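Local coordinates for glycosylation Associate Protein 2 (Streptococcus agalactiae serotype V, PDB 6OYC) that probably acts with its partner Gap proteins in the glycosylation and secretion of a serine-rich surface glycoprotein through the accessory Sec system, at residues Glu82-Phe87 and Ser104-Arg109; Gln139-Asn144 and Asn173-Ile178; Leu297-Ser302 and Leu365-Leu370. One frame throughout, in Å; residues are numbered along the deposited sequence.

Contact 1 of 3, residues Glu82-Phe87 and Ser104-Arg109; sequences EVYEVF and SKMAQR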
loop_
_atom_site.group_PDB
_atom_site.type_symbol
_atom_site.label_atom_id
_atom_site.label_comp_id
_atom_site.label_asym_id
_atom_site.label_seq_id
_atom_site.Cartn_x
_atom_site.Cartn_y
_atom_site.Cartn_z
ATOM N N GLU B 82 4.593 12.905 -14.150
ATOM C CA GLU B 82 5.181 11.920 -13.257
ATOM C C GLU B 82 4.853 10.517 -13.745
ATOM O O GLU B 82 3.982 10.315 -14.589
ATOM C CB GLU B 82 4.650 12.103 -11.829
ATOM C CG GLU B 82 4.977 13.443 -11.222
ATOM C CD GLU B 82 6.468 13.597 -10.983
ATOM O OE1 GLU B 82 7.029 12.793 -10.194
ATOM O OE2 GLU B 82 7.076 14.504 -11.596
ATOM N N VAL B 83 5.532 9.531 -13.161
ATOM C CA VAL B 83 5.192 8.149 -13.458
ATOM C C VAL B 83 3.706 7.874 -13.163
ATOM O O VAL B 83 3.076 8.526 -12.314
ATOM C CB VAL B 83 6.109 7.202 -12.666
ATOM C CG1 VAL B 83 7.540 7.260 -13.241
ATOM C CG2 VAL B 83 6.088 7.556 -11.171
ATOM N N TYR B 84 3.144 6.907 -13.897
ATOM C CA TYR B 84 1.743 6.479 -13.784
ATOM C C TYR B 84 0.738 7.553 -14.173
ATOM O O TYR B 84 -0.470 7.290 -14.128
ATOM C CB TYR B 84 1.418 5.994 -12.366
ATOM C CG TYR B 84 2.336 4.890 -11.937
ATOM C CD1 TYR B 84 2.310 3.663 -12.588
ATOM C CD2 TYR B 84 3.245 5.075 -10.906
ATOM C CE1 TYR B 84 3.154 2.633 -12.211
ATOM C CE2 TYR B 84 4.093 4.060 -10.527
ATOM C CZ TYR B 84 4.053 2.837 -11.196
ATOM O OH TYR B 84 4.903 1.810 -10.834
ATOM N N GLU B 85 1.205 8.743 -14.568
ATOM C CA GLU B 85 0.311 9.788 -15.053
ATOM C C GLU B 85 0.108 9.728 -16.555
ATOM O O GLU B 85 -0.607 10.565 -17.108
ATOM C CB GLU B 85 0.828 11.176 -14.661
ATOM C CG GLU B 85 0.721 11.452 -13.166
ATOM C CD GLU B 85 1.077 12.891 -12.795
ATOM O OE1 GLU B 85 1.555 13.653 -13.671
ATOM O OE2 GLU B 85 0.897 13.245 -11.610
ATOM N N VAL B 86 0.723 8.771 -17.235
ATOM C CA VAL B 86 0.680 8.701 -18.686
ATOM C C VAL B 86 -0.180 7.513 -19.081
ATOM O O VAL B 86 -0.118 6.446 -18.449
ATOM C CB VAL B 86 2.104 8.599 -19.274
ATOM C CG1 VAL B 86 2.065 8.497 -20.805
ATOM C CG2 VAL B 86 2.908 9.813 -18.829
ATOM N N PHE B 87 -0.991 7.697 -20.125
ATOM C CA PHE B 87 -1.946 6.679 -20.529
ATOM C C PHE B 87 -1.856 6.419 -22.023
ATOM O O PHE B 87 -1.735 7.351 -22.824
ATOM C CB PHE B 87 -3.364 7.108 -20.115
ATOM C CG PHE B 87 -3.536 7.157 -18.638
ATOM C CD1 PHE B 87 -3.107 8.269 -17.915
ATOM C CD2 PHE B 87 -4.081 6.078 -17.952
ATOM C CE1 PHE B 87 -3.227 8.315 -16.528
ATOM C CE2 PHE B 87 -4.216 6.119 -16.570
ATOM C CZ PHE B 87 -3.786 7.245 -15.853
ATOM N N SER B 104 9.706 5.033 -19.255
ATOM C CA SER B 104 10.223 5.905 -18.214
ATOM C C SER B 104 9.103 6.476 -17.357
ATOM O O SER B 104 9.351 6.869 -16.212
ATOM C CB SER B 104 11.053 7.038 -18.819
ATOM O OG SER B 104 10.214 8.029 -19.367
ATOM N N LYS B 105 7.878 6.521 -17.876
ATOM C CA LYS B 105 6.760 7.075 -17.131
ATOM C C LYS B 105 5.816 6.000 -16.607
ATOM O O LYS B 105 4.717 6.334 -16.142
ATOM C CB LYS B 105 5.989 8.069 -17.998
ATOM C CG LYS B 105 6.826 9.228 -18.495
ATOM C CD LYS B 105 7.444 9.987 -17.340
ATOM C CE LYS B 105 7.924 11.354 -17.784
ATOM N NZ LYS B 105 8.585 12.066 -16.668
ATOM N N MET B 106 6.226 4.732 -16.664
ATOM C CA MET B 106 5.380 3.596 -16.297
ATOM C C MET B 106 3.960 3.768 -16.825
ATOM O O MET B 106 2.990 3.616 -16.091
ATOM C CB MET B 106 5.350 3.383 -14.779
ATOM C CG MET B 106 6.732 3.277 -14.146
ATOM S SD MET B 106 7.661 1.840 -14.748
ATOM C CE MET B 106 6.971 0.538 -13.732
ATOM N N ALA B 107 3.846 4.117 -18.109
ATOM C CA ALA B 107 2.549 4.450 -18.674
ATOM C C ALA B 107 1.532 3.358 -18.371
ATOM O O ALA B 107 1.823 2.168 -18.508
ATOM C CB ALA B 107 2.658 4.648 -20.181
ATOM N N GLN B 108 0.350 3.775 -17.927
ATOM C CA GLN B 108 -0.764 2.862 -17.716
ATOM C C GLN B 108 -1.457 2.587 -19.042
ATOM O O GLN B 108 -1.612 3.478 -19.883
ATOM C CB GLN B 108 -1.771 3.444 -16.707
ATOM C CG GLN B 108 -1.151 3.912 -15.379
ATOM C CD GLN B 108 -2.137 3.857 -14.217
ATOM O OE1 GLN B 108 -2.902 2.905 -14.100
ATOM N NE2 GLN B 108 -2.119 4.880 -13.350
ATOM N N ARG B 109 -1.868 1.345 -19.232
ATOM C CA ARG B 109 -2.521 0.935 -20.462
ATOM C C ARG B 109 -4.024 0.900 -20.227
ATOM O O ARG B 109 -4.485 0.342 -19.229
ATOM C CB ARG B 109 -2.004 -0.430 -20.914
ATOM C CG ARG B 109 -0.501 -0.452 -21.148
ATOM C CD ARG B 109 -0.126 0.360 -22.382
ATOM N NE ARG B 109 1.212 0.025 -22.873
ATOM C CZ ARG B 109 1.460 -0.602 -24.024
ATOM N NH1 ARG B 109 0.469 -0.966 -24.827
ATOM N NH2 ARG B 109 2.714 -0.850 -24.382
#

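Contact 2 of 3, residues Gln139-Asn144 and Asn173-Ile178; sequences QIQIRN and NFAYNI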
loop_
_atom_site.group_PDB
_atom_site.type_symbol
_atom_site.label_atom_id
_atom_site.label_comp_id
_atom_site.label_asym_id
_atom_site.label_seq_id
_atom_site.Cartn_x
_atom_site.Cartn_y
_atom_site.Cartn_z
ATOM N N GLN B 139 -16.808 -3.427 16.292
ATOM C CA GLN B 139 -17.943 -2.665 15.773
ATOM C C GLN B 139 -19.167 -3.516 15.464
ATOM O O GLN B 139 -20.244 -2.958 15.205
ATOM C CB GLN B 139 -17.592 -2.015 14.441
ATOM C CG GLN B 139 -16.796 -0.821 14.484
ATOM C CD GLN B 139 -17.219 0.079 13.381
ATOM O OE1 GLN B 139 -18.345 -0.053 12.813
ATOM N NE2 GLN B 139 -16.353 1.025 13.062
ATOM N N ILE B 140 -18.999 -4.824 15.340
ATOM C CA ILE B 140 -20.065 -5.672 14.827
ATOM C C ILE B 140 -21.119 -5.877 15.911
ATOM O O ILE B 140 -20.796 -6.099 17.089
ATOM C CB ILE B 140 -19.484 -7.004 14.317
ATOM C CG1 ILE B 140 -18.603 -6.744 13.100
ATOM C CG2 ILE B 140 -20.598 -7.999 13.977
ATOM C CD1 ILE B 140 -18.042 -8.002 12.454
ATOM N N GLN B 141 -22.383 -5.752 15.525
ATOM C CA GLN B 141 -23.514 -6.057 16.400
ATOM C C GLN B 141 -24.242 -7.257 15.794
ATOM O O GLN B 141 -24.938 -7.125 14.782
ATOM C CB GLN B 141 -24.429 -4.846 16.555
ATOM C CG GLN B 141 -23.780 -3.687 17.293
ATOM C CD GLN B 141 -24.546 -2.378 17.164
ATOM O OE1 GLN B 141 -24.931 -1.959 16.064
ATOM N NE2 GLN B 141 -24.768 -1.727 18.289
ATOM N N ILE B 142 -24.048 -8.436 16.391
ATOM C CA ILE B 142 -24.726 -9.639 15.926
ATOM C C ILE B 142 -26.192 -9.561 16.323
ATOM O O ILE B 142 -26.547 -8.944 17.333
ATOM C CB ILE B 142 -24.047 -10.895 16.514
ATOM C CG1 ILE B 142 -22.577 -10.932 16.111
ATOM C CG2 ILE B 142 -24.712 -12.204 16.022
ATOM C CD1 ILE B 142 -21.720 -11.589 17.172
ATOM N N ARG B 143 -27.063 -10.149 15.510
ATOM C CA ARG B 143 -28.465 -10.170 15.902
ATOM C C ARG B 143 -28.596 -10.903 17.234
ATOM O O ARG B 143 -27.960 -11.941 17.452
ATOM C CB ARG B 143 -29.331 -10.808 14.820
ATOM C CG ARG B 143 -29.324 -12.306 14.743
ATOM C CD ARG B 143 -30.476 -12.713 13.869
ATOM N NE ARG B 143 -30.133 -13.832 13.013
ATOM C CZ ARG B 143 -30.287 -15.099 13.368
ATOM N NH1 ARG B 143 -30.772 -15.388 14.567
ATOM N NH2 ARG B 143 -29.967 -16.068 12.523
ATOM N N ASN B 144 -29.387 -10.325 18.142
ATOM C CA ASN B 144 -29.343 -10.730 19.546
ATOM C C ASN B 144 -29.916 -12.118 19.796
ATOM O O ASN B 144 -29.619 -12.708 20.837
ATOM C CB ASN B 144 -30.066 -9.700 20.402
ATOM C CG ASN B 144 -29.303 -8.388 20.453
ATOM O OD1 ASN B 144 -29.076 -7.747 19.423
ATOM N ND2 ASN B 144 -28.868 -8.005 21.636
ATOM N N ASN B 173 -24.920 -6.425 11.841
ATOM C CA ASN B 173 -24.645 -5.159 11.189
ATOM C C ASN B 173 -23.391 -4.545 11.788
ATOM O O ASN B 173 -22.908 -4.961 12.848
ATOM C CB ASN B 173 -25.814 -4.186 11.316
ATOM C CG ASN B 173 -26.092 -3.799 12.760
ATOM O OD1 ASN B 173 -26.841 -4.486 13.466
ATOM N ND2 ASN B 173 -25.462 -2.720 13.218
ATOM N N PHE B 174 -22.844 -3.562 11.070
ATOM C CA PHE B 174 -21.818 -2.693 11.620
ATOM C C PHE B 174 -22.517 -1.502 12.257
ATOM O O PHE B 174 -23.441 -0.934 11.663
ATOM C CB PHE B 174 -20.829 -2.245 10.539
ATOM C CG PHE B 174 -19.856 -3.321 10.155
ATOM C CD1 PHE B 174 -20.225 -4.326 9.264
ATOM C CD2 PHE B 174 -18.591 -3.360 10.719
ATOM C CE1 PHE B 174 -19.329 -5.351 8.927
ATOM C CE2 PHE B 174 -17.686 -4.367 10.381
ATOM C CZ PHE B 174 -18.059 -5.371 9.484
ATOM N N ALA B 175 -22.092 -1.150 13.477
ATOM C CA ALA B 175 -22.740 -0.066 14.213
ATOM C C ALA B 175 -22.483 1.308 13.595
ATOM O O ALA B 175 -23.357 2.189 13.667
ATOM C CB ALA B 175 -22.269 -0.065 15.668
ATOM N N TYR B 176 -21.316 1.521 12.994
ATOM C CA TYR B 176 -20.945 2.858 12.543
ATOM C C TYR B 176 -21.074 3.013 11.034
ATOM O O TYR B 176 -21.151 2.040 10.282
ATOM C CB TYR B 176 -19.521 3.203 12.983
ATOM C CG TYR B 176 -19.463 3.410 14.466
ATOM C CD1 TYR B 176 -19.830 4.625 15.027
ATOM C CD2 TYR B 176 -19.089 2.371 15.318
ATOM C CE1 TYR B 176 -19.796 4.813 16.395
ATOM C CE2 TYR B 176 -19.054 2.554 16.686
ATOM C CZ TYR B 176 -19.414 3.772 17.223
ATOM O OH TYR B 176 -19.388 3.949 18.598
ATOM N N ASN B 177 -21.084 4.263 10.596
ATOM C CA ASN B 177 -21.213 4.565 9.181
ATOM C C ASN B 177 -19.856 4.887 8.577
ATOM O O ASN B 177 -18.944 5.371 9.255
ATOM C CB ASN B 177 -22.182 5.724 8.966
ATOM C CG ASN B 177 -23.572 5.406 9.507
ATOM O OD1 ASN B 177 -24.054 6.045 10.447
ATOM N ND2 ASN B 177 -24.207 4.385 8.933
ATOM N N ILE B 178 -19.739 4.616 7.286
ATOM C CA ILE B 178 -18.513 4.798 6.522
ATOM C C ILE B 178 -18.697 6.017 5.630
ATOM O O ILE B 178 -19.606 6.020 4.788
ATOM C CB ILE B 178 -18.197 3.561 5.680
ATOM C CG1 ILE B 178 -18.098 2.330 6.573
ATOM C CG2 ILE B 178 -16.908 3.762 4.923
ATOM C CD1 ILE B 178 -17.897 1.051 5.800
#

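Contact 3 of 3, residues Leu297-Ser302 and Leu365-Leu370; sequences LTVYFS and LILSGL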
loop_
_atom_site.group_PDB
_atom_site.type_symbol
_atom_site.label_atom_id
_atom_site.label_comp_id
_atom_site.label_asym_id
_atom_site.label_seq_id
_atom_site.Cartn_x
_atom_site.Cartn_y
_atom_site.Cartn_z
ATOM N N LEU B 297 18.252 0.088 -6.314
ATOM C CA LEU B 297 16.828 0.119 -6.024
ATOM C C LEU B 297 16.693 0.125 -4.497
ATOM O O LEU B 297 17.207 -0.735 -3.831
ATOM C CB LEU B 297 16.093 -1.041 -6.654
ATOM C CG LEU B 297 14.727 -1.431 -6.124
ATOM C CD1 LEU B 297 13.750 -0.316 -6.314
ATOM C CD2 LEU B 297 14.206 -2.674 -6.758
ATOM N N THR B 298 15.984 1.097 -3.971
ATOM C CA THR B 298 15.855 1.250 -2.524
ATOM C C THR B 298 14.436 0.928 -2.057
ATOM O O THR B 298 13.476 1.589 -2.468
ATOM C CB THR B 298 16.232 2.667 -2.117
ATOM O OG1 THR B 298 15.394 3.589 -2.829
ATOM C CG2 THR B 298 17.696 2.929 -2.452
ATOM N N VAL B 299 14.311 -0.041 -1.154
ATOM C CA VAL B 299 13.019 -0.530 -0.674
ATOM C C VAL B 299 12.811 -0.065 0.761
ATOM O O VAL B 299 13.663 -0.300 1.630
ATOM C CB VAL B 299 12.941 -2.066 -0.769
ATOM C CG1 VAL B 299 11.613 -2.588 -0.224
ATOM C CG2 VAL B 299 13.167 -2.531 -2.203
ATOM N N TYR B 300 11.674 0.581 1.019
ATOM C CA TYR B 300 11.294 1.002 2.367
ATOM C C TYR B 300 10.035 0.262 2.794
ATOM O O TYR B 300 8.985 0.420 2.165
ATOM C CB TYR B 300 11.057 2.509 2.429
ATOM C CG TYR B 300 10.756 3.016 3.822
ATOM C CD1 TYR B 300 11.681 2.865 4.856
ATOM C CD2 TYR B 300 9.546 3.658 4.109
ATOM C CE1 TYR B 300 11.412 3.333 6.132
ATOM C CE2 TYR B 300 9.265 4.123 5.388
ATOM C CZ TYR B 300 10.204 3.960 6.394
ATOM O OH TYR B 300 9.935 4.427 7.660
ATOM N N PHE B 301 10.146 -0.550 3.851
ATOM C CA PHE B 301 8.975 -1.163 4.468
ATOM C C PHE B 301 8.325 -0.178 5.440
ATOM O O PHE B 301 9.001 0.388 6.308
ATOM C CB PHE B 301 9.349 -2.436 5.219
ATOM C CG PHE B 301 9.659 -3.619 4.336
ATOM C CD1 PHE B 301 10.881 -3.715 3.683
ATOM C CD2 PHE B 301 8.757 -4.659 4.206
ATOM C CE1 PHE B 301 11.180 -4.802 2.893
ATOM C CE2 PHE B 301 9.056 -5.758 3.411
ATOM C CZ PHE B 301 10.268 -5.829 2.752
ATOM N N SER B 302 7.014 0.013 5.308
ATOM C CA SER B 302 6.322 0.958 6.171
ATOM C C SER B 302 6.299 0.451 7.606
ATOM O O SER B 302 6.208 -0.756 7.864
ATOM C CB SER B 302 4.889 1.192 5.681
ATOM O OG SER B 302 4.858 1.805 4.409
ATOM N N LEU B 365 20.470 -3.832 -4.637
ATOM C CA LEU B 365 19.225 -3.744 -3.880
ATOM C C LEU B 365 19.495 -3.348 -2.429
ATOM O O LEU B 365 20.400 -3.892 -1.790
ATOM C CB LEU B 365 18.486 -5.087 -3.914
ATOM C CG LEU B 365 17.388 -5.263 -2.867
ATOM C CD1 LEU B 365 16.256 -4.293 -3.174
ATOM C CD2 LEU B 365 16.883 -6.706 -2.825
ATOM N N ILE B 366 18.694 -2.420 -1.897
ATOM C CA ILE B 366 18.802 -1.970 -0.504
ATOM C C ILE B 366 17.440 -2.075 0.172
ATOM O O ILE B 366 16.476 -1.436 -0.272
ATOM C CB ILE B 366 19.319 -0.525 -0.406
ATOM C CG1 ILE B 366 20.670 -0.405 -1.111
ATOM C CG2 ILE B 366 19.400 -0.076 1.065
ATOM C CD1 ILE B 366 21.010 1.001 -1.439
ATOM N N LEU B 367 17.371 -2.832 1.266
ATOM C CA LEU B 367 16.162 -2.958 2.074
ATOM C C LEU B 367 16.298 -2.126 3.343
ATOM O O LEU B 367 17.364 -2.098 3.959
ATOM C CB LEU B 367 15.893 -4.421 2.431
ATOM C CG LEU B 367 15.796 -5.336 1.215
ATOM C CD1 LEU B 367 15.668 -6.796 1.598
ATOM C CD2 LEU B 367 14.642 -4.917 0.319
ATOM N N SER B 368 15.212 -1.459 3.738
ATOM C CA SER B 368 15.268 -0.499 4.835
ATOM C C SER B 368 13.926 -0.410 5.552
ATOM O O SER B 368 12.883 -0.796 5.017
ATOM C CB SER B 368 15.660 0.888 4.335
ATOM O OG SER B 368 14.772 1.311 3.313
ATOM N N GLY B 369 13.967 0.132 6.767
ATOM C CA GLY B 369 12.756 0.396 7.525
ATOM C C GLY B 369 13.075 0.792 8.952
ATOM O O GLY B 369 14.218 0.724 9.414
ATOM N N LEU B 370 12.027 1.213 9.653
ATOM C CA LEU B 370 12.094 1.562 11.063
ATOM C C LEU B 370 11.033 0.774 11.828
ATOM O O LEU B 370 9.942 0.507 11.312
ATOM C CB LEU B 370 11.916 3.076 11.249
ATOM C CG LEU B 370 12.989 3.851 10.468
ATOM C CD1 LEU B 370 12.524 5.234 10.097
ATOM C CD2 LEU B 370 14.308 3.928 11.242
#

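Contact 1 of 3, residues Glu82-Phe87 and Ser104-Arg109
Val83 receives the end of helix 96-104 against its side: its CG1 lies 3.5 Å from Ser104 O, while Ser104 OG turns back to Phe101 O of its own helix. At Lys105 the backbone takes over. Its carbonyl oxygen accepts Tyr84 N at 2.8 Å. The aliphatic part of the lysine, CB foremost, lies against Val86 CG2 (3.6 Å), and a bend at chi2 (-58°) precedes the extended run to NZ, which bonds Phe81 O and Ser78 O. Met106 has the positive phi of the C-prime residue in a Schellman motif, with Ala107 N bonded to Leu102 O. This reversal ends the helix of a beta-alpha-beta unit, strand 86-89, helix 96-104, strand 108-110, and turns the chain into the outermost strand of a parallel sheet. Met106 CB sits over one face of the Tyr84 ring, 3.9 Å from its centroid and 29° off the normal, a CH-pi contact; the two side chains run alongside each other, and Tyr84 OH bonds Phe288 O. Ala107 CB touches Val86 CG1 at 3.9 Å. Gln108 pairs in parallel with Phe87, its N bonding Val86 O at 2.8 Å. With CG anti to the carbonyl carbon and the chain extended beyond it, its amide runs beside the Phe87 ring, the planes 30° apart. NE2 then reaches Tyr84 O at 3.0 Å, on a lone pair in the carbonyl plane, and also bonds Leu266 O, so this one nitrogen links the turn of residues 82-85 to a further part of the chain.

Contact 2 of 3, residues Gln139-Asn144 and Asn173-Ile178
Gln141 and Asn173 form an antiparallel hydrogen-bonded pair: Gln141 N meets Asn173 O at 2.8 Å, and Asn173 N returns to Gln141 O at 3.0 Å. Ile140 and Phe174 are the adjoining non-hydrogen-bonded pair, with CA atoms 4.7 Å apart. Ala175 N then bonds Gln139 O, continuing the backbone pairing by one more link.

On the face bearing Ile140 and Phe174, the two side chains point the same way. Ile140 CG1 lies over one face of the phenylalanine ring, offset toward its rim, 4.1 Å from the centroid in a CH-pi contact. Here strand 140-142 forms the edge of a five-stranded antiparallel sheet, and its apolar face meets a second antiparallel sheet: Ile140 touches Leu254 and Leu158, and Phe174 touches Leu257, so the pair is packed between sheets.

The face bearing Gln141 and Asn173 is polar. Asn173 ND2 gives a bond to Gln141 OE1 at 3.0 Å, on a lone pair in the carbonyl plane, although the two amides are turned 69° apart. Asn173 CG stands between its own backbone N and carbonyl carbon (chi1 64°), and ND2 also bonds Phe174 O from above that carbonyl plane, a second bond that fixes the amide's rotation. Ala175 CB is 3.3 Å from Gln141 OE1. Beside Ala175, Gln139 OE1 approaches the edge of the Phe174 ring and makes a weak bond to Tyr176 N (3.4 Å); its amide stands at the edge of the tyrosine ring, the planes 76° apart.

Contact 3 of 3, residues Leu297-Ser302 and Leu365-Leu370
Ser368 OG meets Val299 O at 2.6 Å, coming from above the carbonyl plane, 37° out of it. The hydroxyl gives its proton to that oxygen; Ser368 N adds only a weak, bent bond to it. Chi1 of 56° sets OG between the serine's own N and carbonyl carbon, over the neighbouring strand. Three straighter backbone bonds hold the parallel pairing: Ile366 N to Leu297 O, Val299 N to Ile366 O at 2.7 Å, and Phe301 N to Ser368 O.

On one face of the sheet, Leu367 CD2 presses on Val299 CB (3.5 Å) and Leu365 CD1 reaches Val299 CG2 (3.7 Å). On the other, the Tyr300 ring, its CG anti to the backbone N (chi1 -176°), leans along the second strand: Ser368 OG lies at its edge, CE1 is 3.5 Å from Gly369 CA, and OH meets Leu370 CD1.

Further out, helix 341-358 packs on Leu297, Val299 and Leu365, and helix 495-514 lies on the opposite face, where Tyr506 OH is the second partner of Ser368 OG. The strand pair is central to a mixed sheet consistent with an alpha/beta-hydrolase fold, and Gly369 begins a GxSxG pattern consistent with a nucleophile elbow at Ser371.

With two partners, the buried Ser368 hydroxyl is satisfied. Just before this possible elbow, Val299 O takes a short bond from OG where the backbone N-H gives only a weak one, so the side chain probably supplies much of the grip on that carbonyl.

Overall arrangement
Contact 3 is the buried one, whereas contact 1 lies at the surface and contact 2 is partly buried. No strand is shared: contact 1 joins the last two strands of the N-terminal parallel sheet, contact 2 an edge pair of an antiparallel sheet, and contact 3 two interior strands of the mixed hydrolase-like sheet. Contacts 1 and 3 are both parallel pairings, with nearest atoms about 10 Å apart; the nearest atoms of contact 2 are about 22 Å from contact 3 and about 24 Å from contact 1. Side-chain amides reinforce the short pairings of contacts 1 and 2. In contact 3 longer backbone pairing and apolar packing, aliphatic and aromatic, prevail, with one serine hydroxyl as the polar supplement.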